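Local coordinates for GH3 beta-N-acetylglucosaminidase (Paenibacillaceae, PDB 6K5J), which hydrolyses terminal beta-linked N-acetylglucosamine residues from its substrates, as a beta-N-acetylglucosaminidase of glycoside hydrolase family 3, at residues L384-V397 with L444-Y456. Residues are numbered along the deposited sequence; the frame is centred on the assembly and turned at random.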
ATOM      1  N   LEU A 384      -7.317  -7.360 -30.934  1.00 27.98           N
ATOM      2  CA  LEU A 384      -6.169  -7.193 -31.815  1.00 31.06           C
ATOM      3  C   LEU A 384      -6.222  -8.169 -32.988  1.00 34.00           C
ATOM      4  O   LEU A 384      -6.676  -9.307 -32.852  1.00 30.18           O
ATOM      5  CB  LEU A 384      -4.875  -7.400 -31.026  1.00 25.52           C
ATOM      6  CG  LEU A 384      -4.584  -6.399 -29.902  1.00 26.49           C
ATOM      7  CD1 LEU A 384      -3.381  -6.864 -29.092  1.00 25.45           C
ATOM      8  CD2 LEU A 384      -4.348  -5.007 -30.454  1.00 26.48           C
ATOM      9  N   ASP A 385      -5.740  -7.716 -34.144  1.00 30.63           N
ATOM     10  CA  ASP A 385      -5.591  -8.564 -35.328  1.00 31.55           C
ATOM     11  C   ASP A 385      -4.203  -9.200 -35.287  1.00 27.59           C
ATOM     12  O   ASP A 385      -3.193  -8.515 -35.469  1.00 27.27           O
ATOM     13  CB  ASP A 385      -5.806  -7.734 -36.594  1.00 33.41           C
ATOM     14  CG  ASP A 385      -5.705  -8.552 -37.881  1.00 34.57           C
ATOM     15  OD1 ASP A 385      -5.218  -9.701 -37.859  1.00 31.23           O
ATOM     16  OD2 ASP A 385      -6.116  -8.023 -38.932  1.00 38.69           O
ATOM     17  N   LYS A 386      -4.157 -10.514 -35.048  1.00 26.29           N
ATOM     18  CA  LYS A 386      -2.888 -11.214 -34.883  1.00 30.69           C
ATOM     19  C   LYS A 386      -2.041 -11.208 -36.149  1.00 30.93           C
ATOM     20  O   LYS A 386      -0.825 -11.421 -36.068  1.00 28.46           O
ATOM     21  CB  LYS A 386      -3.145 -12.654 -34.436  1.00 30.33           C
ATOM     22  CG  LYS A 386      -1.932 -13.356 -33.858  1.00 32.72           C
ATOM     23  CD  LYS A 386      -2.329 -14.704 -33.278  1.00 33.62           C
ATOM     24  CE  LYS A 386      -1.124 -15.493 -32.845  1.00 32.76           C
ATOM     25  NZ  LYS A 386      -1.530 -16.793 -32.239  1.00 36.30           N
ATOM     26  N   THR A 387      -2.649 -10.971 -37.310  1.00 31.62           N
ATOM     27  CA  THR A 387      -1.914 -10.932 -38.570  1.00 31.56           C
ATOM     28  C   THR A 387      -1.215  -9.601 -38.807  1.00 35.29           C
ATOM     29  O   THR A 387      -0.502  -9.461 -39.811  1.00 30.69           O
ATOM     30  CB  THR A 387      -2.860 -11.233 -39.738  1.00 28.37           C
ATOM     31  OG1 THR A 387      -3.769 -10.137 -39.925  1.00 33.70           O
ATOM     32  CG2 THR A 387      -3.651 -12.482 -39.449  1.00 32.86           C
ATOM     33  N   LYS A 388      -1.384  -8.632 -37.906  1.00 27.02           N
ATOM     34  CA  LYS A 388      -0.754  -7.336 -38.066  1.00 27.96           C
ATOM     35  C   LYS A 388       0.148  -7.041 -36.871  1.00 30.55           C
ATOM     36  O   LYS A 388      -0.098  -7.543 -35.768  1.00 31.40           O
ATOM     37  CB  LYS A 388      -1.808  -6.230 -38.200  1.00 30.33           C
ATOM     38  CG  LYS A 388      -2.667  -6.319 -39.450  1.00 37.35           C
ATOM     39  CD  LYS A 388      -3.798  -5.306 -39.385  1.00 42.34           C
ATOM     40  CE  LYS A 388      -4.163  -4.780 -40.768  1.00 51.29           C
ATOM     41  NZ  LYS A 388      -4.629  -5.860 -41.680  1.00 51.31           N
ATOM     42  N   PRO A 389       1.195  -6.236 -37.057  1.00 28.56           N
ATOM     43  CA  PRO A 389       2.054  -5.869 -35.925  1.00 26.46           C
ATOM     44  C   PRO A 389       1.284  -5.053 -34.900  1.00 24.60           C
ATOM     45  O   PRO A 389       0.252  -4.444 -35.192  1.00 26.42           O
ATOM     46  CB  PRO A 389       3.168  -5.024 -36.566  1.00 27.48           C
ATOM     47  CG  PRO A 389       3.011  -5.213 -38.053  1.00 35.97           C
ATOM     48  CD  PRO A 389       1.575  -5.521 -38.286  1.00 30.53           C
ATOM     49  N   VAL A 390       1.814  -5.038 -33.684  1.00 24.62           N
ATOM     50  CA  VAL A 390       1.223  -4.300 -32.576  1.00 26.95           C
ATOM     51  C   VAL A 390       2.311  -3.442 -31.950  1.00 22.88           C
ATOM     52  O   VAL A 390       3.375  -3.952 -31.579  1.00 24.95           O
ATOM     53  CB  VAL A 390       0.617  -5.246 -31.522  1.00 25.67           C
ATOM     54  CG1 VAL A 390      -0.137  -4.451 -30.442  1.00 23.66           C
ATOM     55  CG2 VAL A 390      -0.303  -6.272 -32.181  1.00 25.98           C
ATOM     56  N   LEU A 391       2.054  -2.150 -31.841  1.00 22.39           N
ATOM     57  CA  LEU A 391       2.931  -1.256 -31.102  1.00 25.68           C
ATOM     58  C   LEU A 391       2.390  -1.124 -29.683  1.00 24.57           C
ATOM     59  O   LEU A 391       1.272  -0.643 -29.486  1.00 24.29           O
ATOM     60  CB  LEU A 391       3.009   0.110 -31.778  1.00 24.57           C
ATOM     61  CG  LEU A 391       3.814   1.144 -30.981  1.00 28.61           C
ATOM     62  CD1 LEU A 391       5.302   0.740 -30.884  1.00 25.91           C
ATOM     63  CD2 LEU A 391       3.657   2.525 -31.580  1.00 26.18           C
ATOM     64  N   VAL A 392       3.169  -1.556 -28.701  1.00 22.62           N
ATOM     65  CA  VAL A 392       2.814  -1.389 -27.296  1.00 22.59           C
ATOM     66  C   VAL A 392       3.692  -0.292 -26.709  1.00 22.79           C
ATOM     67  O   VAL A 392       4.926  -0.364 -26.787  1.00 24.82           O
ATOM     68  CB  VAL A 392       2.971  -2.697 -26.504  1.00 24.30           C
ATOM     69  CG1 VAL A 392       2.655  -2.454 -25.009  1.00 19.88           C
ATOM     70  CG2 VAL A 392       2.066  -3.789 -27.090  1.00 20.79           C
ATOM     71  N   VAL A 393       3.059   0.718 -26.125  1.00 23.36           N
ATOM     72  CA  VAL A 393       3.757   1.800 -25.440  1.00 20.76           C
ATOM     73  C   VAL A 393       3.725   1.504 -23.946  1.00 22.47           C
ATOM     74  O   VAL A 393       2.650   1.454 -23.336  1.00 20.91           O
ATOM     75  CB  VAL A 393       3.127   3.164 -25.762  1.00 19.53           C
ATOM     76  CG1 VAL A 393       3.971   4.291 -25.180  1.00 22.48           C
ATOM     77  CG2 VAL A 393       2.995   3.334 -27.272  1.00 23.48           C
ATOM     78  N   TRP A 394       4.894   1.277 -23.357  1.00 21.04           N
ATOM     79  CA  TRP A 394       4.983   0.760 -21.996  1.00 21.86           C
ATOM     80  C   TRP A 394       5.614   1.808 -21.095  1.00 26.00           C
ATOM     81  O   TRP A 394       6.755   2.225 -21.349  1.00 25.00           O
ATOM     82  CB  TRP A 394       5.787  -0.539 -21.954  1.00 22.20           C
ATOM     83  CG  TRP A 394       5.912  -1.100 -20.563  1.00 25.22           C
ATOM     84  CD1 TRP A 394       7.003  -1.021 -19.739  1.00 25.73           C
ATOM     85  CD2 TRP A 394       4.906  -1.809 -19.828  1.00 22.96           C
ATOM     86  NE1 TRP A 394       6.732  -1.631 -18.534  1.00 25.05           N
ATOM     87  CE2 TRP A 394       5.453  -2.122 -18.562  1.00 26.42           C
ATOM     88  CE3 TRP A 394       3.590  -2.199 -20.114  1.00 22.66           C
ATOM     89  CZ2 TRP A 394       4.738  -2.824 -17.588  1.00 25.70           C
ATOM     90  CZ3 TRP A 394       2.876  -2.893 -19.138  1.00 19.22           C
ATOM     91  CH2 TRP A 394       3.454  -3.193 -17.891  1.00 20.33           C
ATOM     92  N   PRO A 395       4.930   2.252 -20.042  1.00 24.44           N
ATOM     93  CA  PRO A 395       5.480   3.295 -19.173  1.00 21.96           C
ATOM     94  C   PRO A 395       6.302   2.721 -18.031  1.00 27.54           C
ATOM     95  O   PRO A 395       6.025   1.643 -17.507  1.00 27.36           O
ATOM     96  CB  PRO A 395       4.214   3.977 -18.638  1.00 22.32           C
ATOM     97  CG  PRO A 395       3.241   2.806 -18.474  1.00 24.48           C
ATOM     98  CD  PRO A 395       3.586   1.820 -19.604  1.00 24.41           C
ATOM     99  N   GLU A 396       7.336   3.463 -17.641  1.00 28.15           N
ATOM    100  CA  GLU A 396       8.155   3.055 -16.507  1.00 29.91           C
ATOM    101  C   GLU A 396       8.378   4.257 -15.602  1.00 31.63           C
ATOM    102  O   GLU A 396       8.601   5.376 -16.078  1.00 28.52           O
ATOM    103  CB  GLU A 396       9.508   2.448 -16.948  1.00 33.10           C
ATOM    104  CG  GLU A 396      10.452   3.423 -17.628  1.00 39.05           C
ATOM    105  CD  GLU A 396      11.869   2.879 -17.817  1.00 43.42           C
ATOM    106  OE1 GLU A 396      12.120   1.686 -17.524  1.00 41.16           O
ATOM    107  OE2 GLU A 396      12.737   3.664 -18.266  1.00 39.21           O
ATOM    108  N   VAL A 397       8.265   4.021 -14.295  1.00 29.65           N
ATOM    109  CA  VAL A 397       8.563   5.053 -13.313  1.00 34.11           C
ATOM    110  C   VAL A 397      10.073   5.243 -13.250  1.00 35.69           C
ATOM    111  O   VAL A 397      10.833   4.274 -13.116  1.00 35.11           O
ATOM    112  CB  VAL A 397       7.982   4.676 -11.941  1.00 36.40           C
ATOM    113  CG1 VAL A 397       8.433   5.673 -10.869  1.00 40.74           C
ATOM    114  CG2 VAL A 397       6.457   4.620 -12.006  1.00 32.96           C
ATOM    115  N   LEU A 444       6.633   5.843 -34.934  1.00 36.78           N
ATOM    116  CA  LEU A 444       6.346   4.419 -35.081  1.00 34.25           C
ATOM    117  C   LEU A 444       4.863   4.167 -35.324  1.00 30.33           C
ATOM    118  O   LEU A 444       4.500   3.184 -35.981  1.00 32.45           O
ATOM    119  CB  LEU A 444       6.825   3.658 -33.845  1.00 29.53           C
ATOM    120  CG  LEU A 444       8.333   3.433 -33.752  1.00 40.35           C
ATOM    121  CD1 LEU A 444       8.739   3.056 -32.330  1.00 36.24           C
ATOM    122  CD2 LEU A 444       8.769   2.364 -34.744  1.00 37.44           C
ATOM    123  N   SER A 445       3.991   5.039 -34.814  1.00 33.08           N
ATOM    124  CA  SER A 445       2.562   4.887 -35.056  1.00 32.34           C
ATOM    125  C   SER A 445       2.202   5.141 -36.513  1.00 35.41           C
ATOM    126  O   SER A 445       1.140   4.696 -36.963  1.00 34.10           O
ATOM    127  CB  SER A 445       1.758   5.823 -34.151  1.00 34.95           C
ATOM    128  OG  SER A 445       1.923   7.181 -34.522  1.00 38.19           O
ATOM    129  N   GLY A 446       3.055   5.853 -37.254  1.00 35.54           N
ATOM    130  CA  GLY A 446       2.860   5.957 -38.690  1.00 36.41           C
ATOM    131  C   GLY A 446       3.228   4.693 -39.436  1.00 38.62           C
ATOM    132  O   GLY A 446       2.776   4.493 -40.567  1.00 42.08           O
ATOM    133  N   GLN A 447       4.030   3.829 -38.822  1.00 37.13           N
ATOM    134  CA  GLN A 447       4.424   2.576 -39.446  1.00 39.10           C
ATOM    135  C   GLN A 447       3.676   1.370 -38.902  1.00 36.69           C
ATOM    136  O   GLN A 447       3.609   0.346 -39.590  1.00 33.28           O
ATOM    137  CB  GLN A 447       5.932   2.358 -39.277  1.00 38.43           C
ATOM    138  CG  GLN A 447       6.757   3.615 -39.544  1.00 47.03           C
ATOM    139  CD  GLN A 447       8.192   3.488 -39.065  1.00 50.09           C
ATOM    140  OE1 GLN A 447       8.695   2.382 -38.853  1.00 53.69           O
ATOM    141  NE2 GLN A 447       8.861   4.624 -38.891  1.00 55.73           N
ATOM    142  N   ILE A 448       3.114   1.462 -37.698  1.00 35.13           N
ATOM    143  CA  ILE A 448       2.346   0.377 -37.088  1.00 30.86           C
ATOM    144  C   ILE A 448       1.007   0.963 -36.653  1.00 31.91           C
ATOM    145  O   ILE A 448       0.957   1.784 -35.730  1.00 31.63           O
ATOM    146  CB  ILE A 448       3.081  -0.261 -35.900  1.00 31.38           C
ATOM    147  CG1 ILE A 448       4.440  -0.821 -36.350  1.00 34.05           C
ATOM    148  CG2 ILE A 448       2.234  -1.367 -35.281  1.00 27.79           C
ATOM    149  CD1 ILE A 448       5.322  -1.341 -35.215  1.00 31.71           C
ATOM    150  N   SER A 449      -0.078   0.541 -37.305  1.00 30.58           N
ATOM    151  CA  SER A 449      -1.364   1.194 -37.063  1.00 38.44           C
ATOM    152  C   SER A 449      -2.078   0.666 -35.814  1.00 33.32           C
ATOM    153  O   SER A 449      -2.844   1.412 -35.187  1.00 30.09           O
ATOM    154  CB  SER A 449      -2.259   1.054 -38.298  1.00 38.94           C
ATOM    155  OG  SER A 449      -3.134  -0.048 -38.187  1.00 45.45           O
ATOM    156  N   GLN A 450      -1.847  -0.596 -35.438  1.00 28.87           N
ATOM    157  CA  GLN A 450      -2.365  -1.148 -34.187  1.00 30.25           C
ATOM    158  C   GLN A 450      -1.491  -0.685 -33.030  1.00 26.07           C
ATOM    159  O   GLN A 450      -0.372  -1.184 -32.854  1.00 24.66           O
ATOM    160  CB  GLN A 450      -2.384  -2.672 -34.222  1.00 31.28           C
ATOM    161  CG  GLN A 450      -3.501  -3.291 -35.007  1.00 34.56           C
ATOM    162  CD  GLN A 450      -3.626  -4.769 -34.716  1.00 33.54           C
ATOM    163  OE1 GLN A 450      -4.708  -5.262 -34.395  1.00 32.05           O
ATOM    164  NE2 GLN A 450      -2.510  -5.487 -34.820  1.00 27.72           N
ATOM    165  N   VAL A 451      -2.015   0.221 -32.204  1.00 25.68           N
ATOM    166  CA  VAL A 451      -1.282   0.794 -31.081  1.00 22.03           C
ATOM    167  C   VAL A 451      -2.057   0.538 -29.793  1.00 23.25           C
ATOM    168  O   VAL A 451      -3.253   0.838 -29.714  1.00 24.01           O
ATOM    169  CB  VAL A 451      -1.040   2.302 -31.267  1.00 23.90           C
ATOM    170  CG1 VAL A 451      -0.249   2.851 -30.078  1.00 22.90           C
ATOM    171  CG2 VAL A 451      -0.287   2.570 -32.582  1.00 26.22           C
ATOM    172  N   VAL A 452      -1.378  -0.024 -28.796  1.00 23.04           N
ATOM    173  CA  VAL A 452      -1.894  -0.116 -27.433  1.00 21.76           C
ATOM    174  C   VAL A 452      -0.991   0.726 -26.546  1.00 22.26           C
ATOM    175  O   VAL A 452       0.185   0.390 -26.356  1.00 22.03           O
ATOM    176  CB  VAL A 452      -1.939  -1.558 -26.903  1.00 21.60           C
ATOM    177  CG1 VAL A 452      -2.563  -1.569 -25.492  1.00 19.35           C
ATOM    178  CG2 VAL A 452      -2.694  -2.488 -27.846  1.00 22.13           C
ATOM    179  N   VAL A 453      -1.535   1.789 -25.972  1.00 18.28           N
ATOM    180  CA  VAL A 453      -0.811   2.538 -24.954  1.00 20.37           C
ATOM    181  C   VAL A 453      -1.253   2.034 -23.593  1.00 19.98           C
ATOM    182  O   VAL A 453      -2.449   2.060 -23.270  1.00 19.07           O
ATOM    183  CB  VAL A 453      -1.047   4.050 -25.065  1.00 22.10           C
ATOM    184  CG1 VAL A 453      -0.294   4.763 -23.931  1.00 20.72           C
ATOM    185  CG2 VAL A 453      -0.594   4.552 -26.413  1.00 20.83           C
ATOM    186  N   VAL A 454      -0.295   1.568 -22.806  1.00 19.84           N
ATOM    187  CA  VAL A 454      -0.519   1.340 -21.386  1.00 19.28           C
ATOM    188  C   VAL A 454      -0.279   2.677 -20.693  1.00 21.74           C
ATOM    189  O   VAL A 454       0.837   3.204 -20.710  1.00 20.43           O
ATOM    190  CB  VAL A 454       0.396   0.238 -20.842  1.00 21.20           C
ATOM    191  CG1 VAL A 454       0.177   0.066 -19.354  1.00 21.16           C
ATOM    192  CG2 VAL A 454       0.118  -1.082 -21.553  1.00 19.50           C
ATOM    193  N   SER A 455      -1.336   3.263 -20.129  1.00 19.12           N
ATOM    194  CA  SER A 455      -1.174   4.520 -19.417  1.00 22.13           C
ATOM    195  C   SER A 455      -0.867   4.256 -17.943  1.00 21.92           C
ATOM    196  O   SER A 455      -1.143   3.185 -17.399  1.00 22.04           O
ATOM    197  CB  SER A 455      -2.415   5.413 -19.566  1.00 20.41           C
ATOM    198  OG  SER A 455      -3.540   4.916 -18.856  1.00 22.28           O
ATOM    199  N   TYR A 456      -0.256   5.249 -17.305  1.00 20.43           N
ATOM    200  CA  TYR A 456       0.168   5.116 -15.913  1.00 22.22           C
ATOM    201  C   TYR A 456      -0.005   6.490 -15.271  1.00 21.29           C
ATOM    202  O   TYR A 456       0.857   7.361 -15.416  1.00 21.10           O
ATOM    203  CB  TYR A 456       1.605   4.607 -15.831  1.00 21.23           C
ATOM    204  CG  TYR A 456       2.103   4.276 -14.438  1.00 22.36           C
ATOM    205  CD1 TYR A 456       2.382   5.279 -13.521  1.00 24.33           C
ATOM    206  CD2 TYR A 456       2.318   2.957 -14.049  1.00 27.66           C
ATOM    207  CE1 TYR A 456       2.844   4.979 -12.243  1.00 27.55           C
ATOM    208  CE2 TYR A 456       2.792   2.652 -12.778  1.00 27.76           C
ATOM    209  CZ  TYR A 456       3.052   3.663 -11.887  1.00 25.99           C
ATOM    210  OH  TYR A 456       3.521   3.359 -10.629  1.00 29.23           O
TER
HETATM  211  O   HOH W   1      -0.617  -2.827 -37.126  1.00 32.05           O
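Strands 390-396 and 450-455 are parallel neighbours inside the six-stranded mixed sheet of the C-terminal alpha/beta domain, the second domain of many family 3 glycosidases. The link between them runs through strand 424-430, on the other side of 390-396, and helix 435-447. Four backbone hydrogen bonds join the pair: Leu-391 N to Gln-450 O, Val-452 N to Leu-391 O, Val-393 N to Val-452 O and Val-454 N to Val-393 O.

Leu-391 and Val-393 lie on one face beside Val-451 and Val-453. CD2 of Leu-391 meets Val-451 CG2 at 4.1 Å and also reaches CB of Leu-444 on the helix. Helix 462-472 packs on Val-453 from this side. On the other face, Val-452 CG2 sits 4.0 Å from Leu-384 CD2 and also touches Val-390 CG1.

The Gln-450 side chain ties the start of its strand to the turn 385-388. Its CG is anti to the carbonyl carbon (chi1 -77°), and the extended chain carries the amide to the turn. Gln-450 OE1 takes the N-H of Asp-385 on a lone pair at 2.7 Å, nearly straight at 168°. NE2 donates one hydrogen bond to Asp-385 O. Gln-450 NE2 donates another, 3.0 Å long, to Pro-389 O from above that carbonyl's plane. Lys-388 N reaches Asp-385 O from the face opposite to NE2. A leucine in place of Gln-450 would probably leave Asp-385 N without its acceptor and Pro-389 O without the NE2 donor, so that the turn is held less firmly to the strand. One water also bridges Pro-389 O and Gln-450 N.

At the far end, Trp-394 lies alongside Val-454, and Pro-395 CG packs on Tyr-456 CB. Tyr-456 OH is hydrogen-bonded to Arg-485 NH1, while Val-397 CG2 lies 3.5 Å from Tyr-456 CZ.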